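PDB 4GT6: cell surface protein from Faecalibacterium prausnitzii A2-165, which is of unknown function but, as an extracellular leucine-rich repeat protein of the BspA type, probably binds other proteins. Local coordinates for residues Ala82-Thr87 and Ala109-Ser114; Lys103-Gln108 and Glu131-Cys136; Val270-Ser275 and Gln291-Ser296. All blocks are in the same frame, centred on the assembly; numbering follows the deposited sequence. Where two conformers were deposited one is given.

Overall arrangement
The three contacts sample, at two places, the leucine-rich repeat part of a longer cell surface protein. Interactions 1 and 2 are neighbours, their centres about 8 Å apart, and their segments alternate along the chain. They touch: F110 N and F112 N probably bond to A132 O and H134 O, so 82-87, 109-114 and 131-136 form successive rungs of one stack of turns, to which 103-108 leads from strand 104-105. Interaction 3 comes later in sequence, in the second BspA-type repeat range, across the chain's centre and about 43 Å from interaction 1, centre to centre. It joins strands 269-271 and 292-294 of a three-stranded parallel sheet. Turn stacking and strand pairing thus both tie consecutive coils.

Interaction 1. Residues Ala82-Thr87 and Ala109-Ser114; sequences AFYNCT and AFMFCS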
loop_
_atom_site.group_PDB
_atom_site.type_symbol
_atom_site.label_atom_id
_atom_site.label_comp_id
_atom_site.label_asym_id
_atom_site.label_seq_id
_atom_site.Cartn_x
_atom_site.Cartn_y
_atom_site.Cartn_z
ATOM N N ALA A 82 10.399 16.949 3.049
ATOM C CA ALA A 82 10.652 18.070 3.996
ATOM C C ALA A 82 10.873 17.590 5.433
ATOM O O ALA A 82 11.650 18.208 6.150
ATOM C CB ALA A 82 9.499 19.064 3.967
ATOM N N PHE A 83 10.185 16.520 5.862
ATOM C CA PHE A 83 10.325 16.014 7.237
ATOM C C PHE A 83 10.614 14.519 7.185
ATOM O O PHE A 83 10.277 13.775 8.100
ATOM C CB PHE A 83 9.041 16.321 8.067
ATOM C CG PHE A 83 8.793 17.802 8.200
ATOM C CD1 PHE A 83 9.409 18.540 9.212
ATOM C CD2 PHE A 83 7.965 18.471 7.291
ATOM C CE1 PHE A 83 9.216 19.921 9.299
ATOM C CE2 PHE A 83 7.765 19.854 7.392
ATOM C CZ PHE A 83 8.406 20.570 8.379
ATOM N N TYR A 84 11.265 14.083 6.117
ATOM C CA TYR A 84 11.612 12.683 5.932
ATOM C C TYR A 84 12.465 12.181 7.106
ATOM O O TYR A 84 13.456 12.826 7.492
ATOM C CB TYR A 84 12.400 12.553 4.619
ATOM C CG TYR A 84 12.866 11.152 4.282
ATOM C CD1 TYR A 84 12.062 10.295 3.538
ATOM C CD2 TYR A 84 14.144 10.714 4.636
ATOM C CE1 TYR A 84 12.512 9.033 3.151
ATOM C CE2 TYR A 84 14.598 9.447 4.275
ATOM C CZ TYR A 84 13.786 8.621 3.510
ATOM O OH TYR A 84 14.230 7.396 3.101
ATOM N N ASN A 85 12.062 11.046 7.679
ATOM C CA ASN A 85 12.785 10.365 8.753
ATOM C C ASN A 85 12.923 11.204 10.041
ATOM O O ASN A 85 13.966 11.139 10.706
ATOM C CB ASN A 85 14.173 9.917 8.260
ATOM C CG ASN A 85 14.645 8.650 8.897
ATOM O OD1 ASN A 85 13.867 7.698 9.064
ATOM N ND2 ASN A 85 15.931 8.616 9.259
ATOM N N CYS A 86 11.870 11.983 10.392
ATOM C CA CYS A 86 11.797 12.713 11.669
ATOM C C CYS A 86 10.955 11.801 12.563
ATOM O O CYS A 86 9.733 11.952 12.699
ATOM C CB CYS A 86 11.197 14.097 11.478
ATOM S SG CYS A 86 12.316 15.231 10.616
ATOM N N THR A 87 11.612 10.774 13.086
ATOM C CA THR A 87 10.948 9.608 13.679
ATOM C C THR A 87 10.380 9.834 15.072
ATOM O O THR A 87 9.677 8.950 15.553
ATOM C CB THR A 87 11.887 8.384 13.685
ATOM O OG1 THR A 87 13.019 8.718 14.457
ATOM C CG2 THR A 87 12.380 8.009 12.270
ATOM N N ALA A 109 6.998 13.608 2.004
ATOM C CA ALA A 109 7.162 14.766 2.925
ATOM C C ALA A 109 7.224 14.339 4.391
ATOM O O ALA A 109 8.012 14.911 5.146
ATOM C CB ALA A 109 6.063 15.781 2.712
ATOM N N PHE A 110 6.465 13.306 4.780
ATOM C CA PHE A 110 6.466 12.836 6.173
ATOM C C PHE A 110 6.778 11.357 6.214
ATOM O O PHE A 110 6.412 10.663 7.168
ATOM C CB PHE A 110 5.111 13.143 6.847
ATOM C CG PHE A 110 4.857 14.626 6.927
ATOM C CD1 PHE A 110 5.369 15.379 7.988
ATOM C CD2 PHE A 110 4.138 15.280 5.933
ATOM C CE1 PHE A 110 5.151 16.753 8.055
ATOM C CE2 PHE A 110 3.919 16.661 6.000
ATOM C CZ PHE A 110 4.454 17.396 7.048
HETATM N N MSE A 111 7.472 10.848 5.184
HETATM C CA MSE A 111 7.813 9.416 5.198
HETATM C C MSE A 111 8.707 9.074 6.392
HETATM O O MSE A 111 9.606 9.846 6.725
HETATM C CB MSE A 111 8.503 9.022 3.890
HETATM C CG MSE A 111 8.966 7.577 3.868
HETATM SE SE MSE A 111 9.238 7.138 1.984
HETATM C CE MSE A 111 10.060 5.360 2.187
ATOM N N PHE A 112 8.401 7.943 7.072
ATOM C CA PHE A 112 9.101 7.450 8.269
ATOM C C PHE A 112 8.870 8.314 9.515
ATOM O O PHE A 112 9.572 8.102 10.517
ATOM C CB PHE A 112 10.624 7.252 8.039
ATOM C CG PHE A 112 10.979 6.183 7.028
ATOM C CD1 PHE A 112 10.477 4.889 7.150
ATOM C CD2 PHE A 112 11.856 6.459 5.981
ATOM C CE1 PHE A 112 10.811 3.899 6.215
ATOM C CE2 PHE A 112 12.220 5.466 5.072
ATOM C CZ PHE A 112 11.705 4.187 5.201
ATOM N N CYS A 113 7.854 9.213 9.520
ATOM C CA CYS A 113 7.501 9.959 10.759
ATOM C C CYS A 113 6.569 9.047 11.539
ATOM O O CYS A 113 5.356 9.271 11.615
ATOM C CB CYS A 113 6.861 11.305 10.425
ATOM S SG CYS A 113 8.012 12.468 9.635
ATOM N N SER A 114 7.175 7.995 12.116
ATOM C CA SER A 114 6.447 6.894 12.741
ATOM C C SER A 114 5.792 7.239 14.095
ATOM O O SER A 114 5.026 6.420 14.608
ATOM C CB SER A 114 7.341 5.661 12.864
ATOM O OG SER A 114 8.391 5.867 13.790
#
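F83 and F110 lie side by side and point the same way, their planes only 6° apart but slid so far that the rings barely overlap; F83 CD2 comes 3.4 Å from F110 CE1. Both side chains place CG anti to the carbonyl carbon (chi1 near -62°), which lets the rings run parallel. F59 and F133 continue this buried ladder of phenylalanines. Beside it the backbones are joined by F83 N to A109 O (2.8 Å) and by a straight bond from N85 N to M111 O (2.9 Å). The other flank is more open to solvent, with T87 exposed and Y84, N85 and F112 partly so. There the F112 ring turns its edge toward the face of Y84 in an offset edge-to-face pair, planes at 72°, with F112 CE2 3.4 Å from Y84 OH. The selenium of the buried M111 stands at the edge of the Y84 ring, a Met-aromatic contact. Each segment carries a type II turn, and equivalent residues stack as they do between coils of a leucine-rich repeat solenoid. The chemistry implies a buried, aromatic interior and a polar-aromatic outer edge; backbone bonds between them probably help to set the spacing of the coils.

Interaction 2. Residues Lys103-Gln108 and Glu131-Cys136; sequences KKIGRQ and EAFHHC
Q108 and E131 run side by side and point the same way, each with CG anti to the carbonyl carbon (chi1 -62° in both) and the chain extended beyond it. Q108 NE2 gives a nearly straight hydrogen bond to E131 OE1, 3.0 Å long. The acceptor lies in the amide plane, but the amide meets OE1 from above the carboxylate plane, the two flat groups standing 65° apart. Q108 OE1 is held by N81, which helps to fix the rotation of the amide. Stacking of equivalent positions on adjacent coils of the leucine-rich repeat solenoid extends to the backbone, where Q108 CA makes a CA-H...O contact with E131 O, 3.3 Å away. In one conformer of H134, its ND1 reaches E131 OE2 at 3.0 Å, on the anti side but tilted well out of the carboxylate plane. With an alanine here in place of E131 both acceptors are gone, which is likely to leave the Q108 amide nitrogen without this mate and the H134 imidazole freer to turn. On the buried side I105 splits its branches: CG2 reaches A132 CB at 4.1 Å, and CD1 meets the edge of the F133 ring, 4.3 Å from CZ.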
loop_
_atom_site.group_PDB
_atom_site.type_symbol
_atom_site.label_atom_id
_atom_site.label_comp_id
_atom_site.label_asym_id
_atom_site.label_seq_id
_atom_site.Cartn_x
_atom_site.Cartn_y
_atom_site.Cartn_z
ATOM N N LYS A 103 -1.699 23.830 0.485
ATOM C CA LYS A 103 -2.415 23.317 -0.684
ATOM C C LYS A 103 -1.723 22.120 -1.289
ATOM O O LYS A 103 -2.375 21.301 -1.924
ATOM C CB LYS A 103 -2.525 24.410 -1.759
ATOM C CG LYS A 103 -3.348 25.640 -1.338
ATOM C CD LYS A 103 -4.696 25.300 -0.707
ATOM C CE LYS A 103 -5.784 25.023 -1.707
ATOM N NZ LYS A 103 -7.111 24.836 -1.039
ATOM N N LYS A 104 -0.389 22.055 -1.165
ATOM C CA LYS A 104 0.388 21.003 -1.825
ATOM C C LYS A 104 1.383 20.385 -0.862
ATOM O O LYS A 104 2.056 21.123 -0.148
ATOM C CB LYS A 104 1.125 21.611 -3.026
ATOM C CG LYS A 104 1.990 20.616 -3.810
ATOM C CD LYS A 104 2.496 21.228 -5.122
ATOM C CE LYS A 104 3.312 20.221 -5.898
ATOM N NZ LYS A 104 3.772 20.753 -7.211
ATOM N N ILE A 105 1.458 19.043 -0.832
ATOM C CA ILE A 105 2.419 18.311 0.003
ATOM C C ILE A 105 3.231 17.426 -0.949
ATOM O O ILE A 105 2.642 16.655 -1.723
ATOM C CB ILE A 105 1.728 17.515 1.160
ATOM C CG1 ILE A 105 1.018 18.479 2.157
ATOM C CG2 ILE A 105 2.764 16.624 1.925
ATOM C CD1 ILE A 105 0.130 17.770 3.180
ATOM N N GLY A 106 4.562 17.580 -0.921
ATOM C CA GLY A 106 5.477 16.890 -1.827
ATOM C C GLY A 106 5.671 15.415 -1.531
ATOM O O GLY A 106 5.246 14.914 -0.485
ATOM N N ARG A 107 6.401 14.716 -2.435
ATOM C CA ARG A 107 6.657 13.279 -2.269
ATOM C C ARG A 107 7.395 13.024 -0.978
ATOM O O ARG A 107 8.289 13.804 -0.653
ATOM C CB ARG A 107 7.569 12.775 -3.430
ATOM C CG ARG A 107 6.970 12.919 -4.813
ATOM C CD ARG A 107 7.809 12.227 -5.865
ATOM N NE ARG A 107 9.146 12.790 -5.979
ATOM C CZ ARG A 107 10.087 12.296 -6.777
ATOM N NH1 ARG A 107 9.847 11.213 -7.509
ATOM N NH2 ARG A 107 11.275 12.874 -6.841
ATOM N N GLN A 108 7.065 11.935 -0.256
ATOM C CA GLN A 108 7.790 11.493 0.940
ATOM C C GLN A 108 7.935 12.610 1.998
ATOM O O GLN A 108 8.869 12.558 2.817
ATOM C CB GLN A 108 9.186 11.001 0.498
ATOM C CG GLN A 108 9.134 9.788 -0.450
ATOM C CD GLN A 108 10.498 9.164 -0.696
ATOM O OE1 GLN A 108 11.552 9.694 -0.301
ATOM N NE2 GLN A 108 10.509 8.007 -1.349
ATOM N N GLU A 131 3.893 8.646 -1.500
ATOM C CA GLU A 131 4.463 8.208 -0.218
ATOM C C GLU A 131 4.598 9.330 0.818
ATOM O O GLU A 131 5.474 9.236 1.687
ATOM C CB GLU A 131 5.873 7.662 -0.506
ATOM C CG GLU A 131 5.896 6.456 -1.437
ATOM C CD GLU A 131 7.317 6.037 -1.752
ATOM O OE1 GLU A 131 8.034 6.790 -2.452
ATOM O OE2 GLU A 131 7.743 4.996 -1.206
ATOM N N ALA A 132 3.730 10.348 0.774
ATOM C CA ALA A 132 3.837 11.477 1.696
ATOM C C ALA A 132 3.684 11.042 3.149
ATOM O O ALA A 132 4.282 11.676 4.011
ATOM C CB ALA A 132 2.790 12.530 1.363
ATOM N N PHE A 133 2.937 9.939 3.433
ATOM C CA PHE A 133 2.767 9.508 4.822
ATOM C C PHE A 133 3.178 8.054 4.993
ATOM O O PHE A 133 2.666 7.370 5.877
ATOM C CB PHE A 133 1.308 9.749 5.288
ATOM C CG PHE A 133 0.992 11.233 5.314
ATOM C CD1 PHE A 133 1.436 12.038 6.363
ATOM C CD2 PHE A 133 0.296 11.831 4.264
ATOM C CE1 PHE A 133 1.165 13.411 6.378
ATOM C CE2 PHE A 133 0.042 13.213 4.266
ATOM C CZ PHE A 133 0.521 13.997 5.305
ATOM N N HIS A 134 4.066 7.577 4.119
ATOM C CA HIS A 134 4.559 6.197 4.143
ATOM C C HIS A 134 5.235 5.929 5.511
ATOM O O HIS A 134 6.086 6.707 5.934
ATOM C CB HIS A 134 5.527 5.997 2.959
ATOM C CG HIS A 134 6.038 4.602 2.723
ATOM N ND1 HIS A 134 6.754 4.296 1.574
ATOM C CD2 HIS A 134 5.965 3.491 3.493
ATOM C CE1 HIS A 134 7.079 3.018 1.678
ATOM N NE2 HIS A 134 6.632 2.492 2.818
ATOM N N HIS A 135 4.833 4.840 6.211
ATOM C CA HIS A 135 5.373 4.452 7.531
ATOM C C HIS A 135 5.078 5.492 8.646
ATOM O O HIS A 135 5.837 5.581 9.624
ATOM C CB HIS A 135 6.881 4.126 7.475
ATOM C CG HIS A 135 7.158 2.665 7.264
ATOM N ND1 HIS A 135 6.944 1.739 8.278
ATOM C CD2 HIS A 135 7.592 2.013 6.159
ATOM C CE1 HIS A 135 7.271 0.559 7.762
ATOM N NE2 HIS A 135 7.669 0.674 6.490
ATOM N N CYS A 136 3.955 6.234 8.530
ATOM C CA CYS A 136 3.473 7.075 9.611
ATOM C C CYS A 136 2.611 6.157 10.466
ATOM O O CYS A 136 1.381 6.179 10.420
ATOM C CB CYS A 136 2.734 8.298 9.089
ATOM S SG CYS A 136 3.853 9.531 8.363
#

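Interaction 3. Residues Val270-Ser275 and Gln291-Ser296; sequences VKMPDS and QDIEFS. With EDO (1,2-ethanediol), chain I.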
loop_
_atom_site.group_PDB
_atom_site.type_symbol
_atom_site.label_atom_id
_atom_site.label_comp_id
_atom_site.label_asym_id
_atom_site.label_seq_id
_atom_site.Cartn_x
_atom_site.Cartn_y
_atom_site.Cartn_z
ATOM N N VAL A 270 -12.055 -22.320 -0.434
ATOM C CA VAL A 270 -12.284 -21.391 -1.544
ATOM C C VAL A 270 -12.561 -22.208 -2.818
ATOM O O VAL A 270 -11.960 -23.268 -3.017
ATOM C CB VAL A 270 -11.143 -20.344 -1.726
ATOM C CG1 VAL A 270 -9.803 -20.992 -2.087
ATOM C CG2 VAL A 270 -11.524 -19.251 -2.737
ATOM N N LYS A 271 -13.488 -21.709 -3.665
ATOM C CA LYS A 271 -13.814 -22.356 -4.933
ATOM C C LYS A 271 -13.674 -21.336 -6.050
ATOM O O LYS A 271 -14.151 -20.210 -5.918
ATOM C CB LYS A 271 -15.212 -22.993 -4.902
ATOM C CG LYS A 271 -15.234 -24.206 -3.980
ATOM C CD LYS A 271 -16.589 -24.867 -3.818
ATOM C CE LYS A 271 -16.535 -25.969 -2.782
ATOM N NZ LYS A 271 -15.513 -27.007 -3.105
HETATM N N MSE A 272 -12.946 -21.708 -7.112
HETATM C CA MSE A 272 -12.709 -20.834 -8.274
HETATM C C MSE A 272 -13.555 -21.289 -9.440
HETATM O O MSE A 272 -13.527 -22.481 -9.732
HETATM C CB MSE A 272 -11.236 -20.894 -8.753
HETATM C CG MSE A 272 -10.244 -20.453 -7.783
HETATM SE SE MSE A 272 -8.552 -20.556 -8.713
HETATM C CE MSE A 272 -7.588 -20.857 -7.058
ATOM N N PRO A 273 -14.200 -20.360 -10.189
ATOM C CA PRO A 273 -14.887 -20.761 -11.416
ATOM C C PRO A 273 -13.859 -20.974 -12.530
ATOM O O PRO A 273 -12.742 -20.411 -12.451
ATOM C CB PRO A 273 -15.787 -19.544 -11.712
ATOM C CG PRO A 273 -14.972 -18.377 -11.239
ATOM C CD PRO A 273 -14.238 -18.891 -10.000
ATOM N N ASP A 274 -14.258 -21.676 -13.610
ATOM C CA ASP A 274 -13.346 -21.905 -14.733
ATOM C C ASP A 274 -13.111 -20.624 -15.556
ATOM O O ASP A 274 -12.187 -20.597 -16.375
ATOM C CB ASP A 274 -13.826 -23.057 -15.620
ATOM C CG ASP A 274 -13.801 -24.412 -14.918
ATOM O OD1 ASP A 274 -12.988 -24.587 -13.976
ATOM O OD2 ASP A 274 -14.579 -25.296 -15.321
ATOM N N SER A 275 -13.876 -19.538 -15.278
ATOM C CA SER A 275 -13.634 -18.244 -15.938
ATOM C C SER A 275 -12.314 -17.630 -15.435
ATOM O O SER A 275 -11.752 -16.779 -16.120
ATOM C CB SER A 275 -14.806 -17.276 -15.733
ATOM O OG SER A 275 -15.088 -17.008 -14.368
ATOM N N GLN A 291 -7.986 -24.652 4.190
ATOM C CA GLN A 291 -7.786 -26.098 4.093
ATOM C C GLN A 291 -8.190 -26.679 2.748
ATOM O O GLN A 291 -7.626 -27.699 2.349
ATOM C CB GLN A 291 -8.572 -26.818 5.190
ATOM C CG GLN A 291 -7.920 -26.746 6.559
ATOM C CD GLN A 291 -8.588 -27.697 7.518
ATOM O OE1 GLN A 291 -9.431 -27.303 8.333
ATOM N NE2 GLN A 291 -8.244 -28.975 7.428
ATOM N N ASP A 292 -9.198 -26.092 2.082
ATOM C CA ASP A 292 -9.671 -26.647 0.809
ATOM C C ASP A 292 -9.680 -25.611 -0.284
ATOM O O ASP A 292 -10.162 -24.495 -0.085
ATOM C CB ASP A 292 -11.094 -27.209 0.989
ATOM C CG ASP A 292 -11.171 -28.353 1.983
ATOM O OD1 ASP A 292 -10.511 -29.384 1.750
ATOM O OD2 ASP A 292 -11.913 -28.227 2.973
ATOM N N ILE A 293 -9.094 -25.970 -1.423
ATOM C CA ILE A 293 -9.027 -25.107 -2.599
ATOM C C ILE A 293 -9.489 -25.904 -3.814
ATOM O O ILE A 293 -8.939 -26.972 -4.074
ATOM C CB ILE A 293 -7.590 -24.533 -2.832
ATOM C CG1 ILE A 293 -7.102 -23.715 -1.629
ATOM C CG2 ILE A 293 -7.542 -23.671 -4.131
ATOM C CD1 ILE A 293 -5.822 -24.193 -1.095
ATOM N N GLU A 294 -10.499 -25.394 -4.534
ATOM C CA GLU A 294 -10.982 -25.960 -5.794
ATOM C C GLU A 294 -10.526 -24.986 -6.874
ATOM O O GLU A 294 -10.940 -23.826 -6.885
ATOM C CB GLU A 294 -12.504 -26.144 -5.766
ATOM C CG GLU A 294 -13.073 -26.825 -7.003
ATOM C CD GLU A 294 -14.537 -27.218 -6.921
ATOM O OE1 GLU A 294 -15.016 -27.533 -5.806
ATOM O OE2 GLU A 294 -15.198 -27.242 -7.985
ATOM N N PHE A 295 -9.611 -25.433 -7.727
ATOM C CA PHE A 295 -9.020 -24.602 -8.750
ATOM C C PHE A 295 -9.835 -24.527 -10.008
ATOM O O PHE A 295 -10.519 -25.481 -10.359
ATOM C CB PHE A 295 -7.646 -25.184 -9.139
ATOM C CG PHE A 295 -6.595 -25.066 -8.065
ATOM C CD1 PHE A 295 -5.881 -23.884 -7.897
ATOM C CD2 PHE A 295 -6.320 -26.137 -7.218
ATOM C CE1 PHE A 295 -4.905 -23.773 -6.896
ATOM C CE2 PHE A 295 -5.327 -26.035 -6.235
ATOM C CZ PHE A 295 -4.617 -24.860 -6.091
ATOM N N SER A 296 -9.640 -23.435 -10.758
ATOM C CA SER A 296 -10.157 -23.272 -12.097
ATOM C C SER A 296 -9.404 -24.236 -13.032
ATOM O O SER A 296 -8.181 -24.402 -12.870
ATOM C CB SER A 296 -9.908 -21.841 -12.555
ATOM O OG SER A 296 -10.029 -21.786 -13.968
HETATM C C1 EDO I . -13.826 -25.759 -10.724
HETATM O O1 EDO I . -14.078 -24.576 -11.467
HETATM C C2 EDO I . -13.744 -26.989 -11.673
HETATM O O2 EDO I . -12.620 -26.870 -12.536
#
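M272, a selenomethionine, lays its extended chain alongside F295, and its terminal CE comes 3.6 Å from F295 CD1. With CG anti to the carbonyl carbon (chi1 -62°), the chain passes over the backbone of the neighbouring strand, and CE also touches I293 CG2. That same methyl of I293 sits over the centre of the F295 ring, so three apolar side chains interlock. V270 adds to this apolar side, its CG1 3.9 Å from I293 CG1 as the two branched side chains cross at a slant. The backbones pair as parallel strands, V270 opposite I293 and K271 opposite E294. V270 N bonds to D292 O, E294 N to V270 O, and M272 N to E294 O at 2.9 Å, the last carrying the ladder one residue beyond strand 269-271.

On the face of K271 and E294 the character is polar. K271 bends at its last torsion (chi4 -57°), bringing NZ to E294 OE1 in a 2.8 Å salt bridge, nearly in line with the C-O bond of the acceptor. Nearby, a 1,2-ethanediol, probably from the crystallisation liquor, donates from O2 to D274 OD1 (2.7 Å) and places its C1 against E294 OE2. D274 OD1 also accepts from the backbone N of S297, a residue that, together with E320, binds a sodium ion, while S296 OG is bonded to V276 O. S296 CB packs 3.2 Å from P273 O; S296 N is buried here without a partner.

Strand 269-271 lies between 246-248 and 292-294 in the three-stranded parallel sheet, the backbone of K271 bonding on its other side to F247 and I249. I293 and F295 reach on to I316 of strand 315-317, extending the apolar layer into the next coil of the leucine-rich repeat.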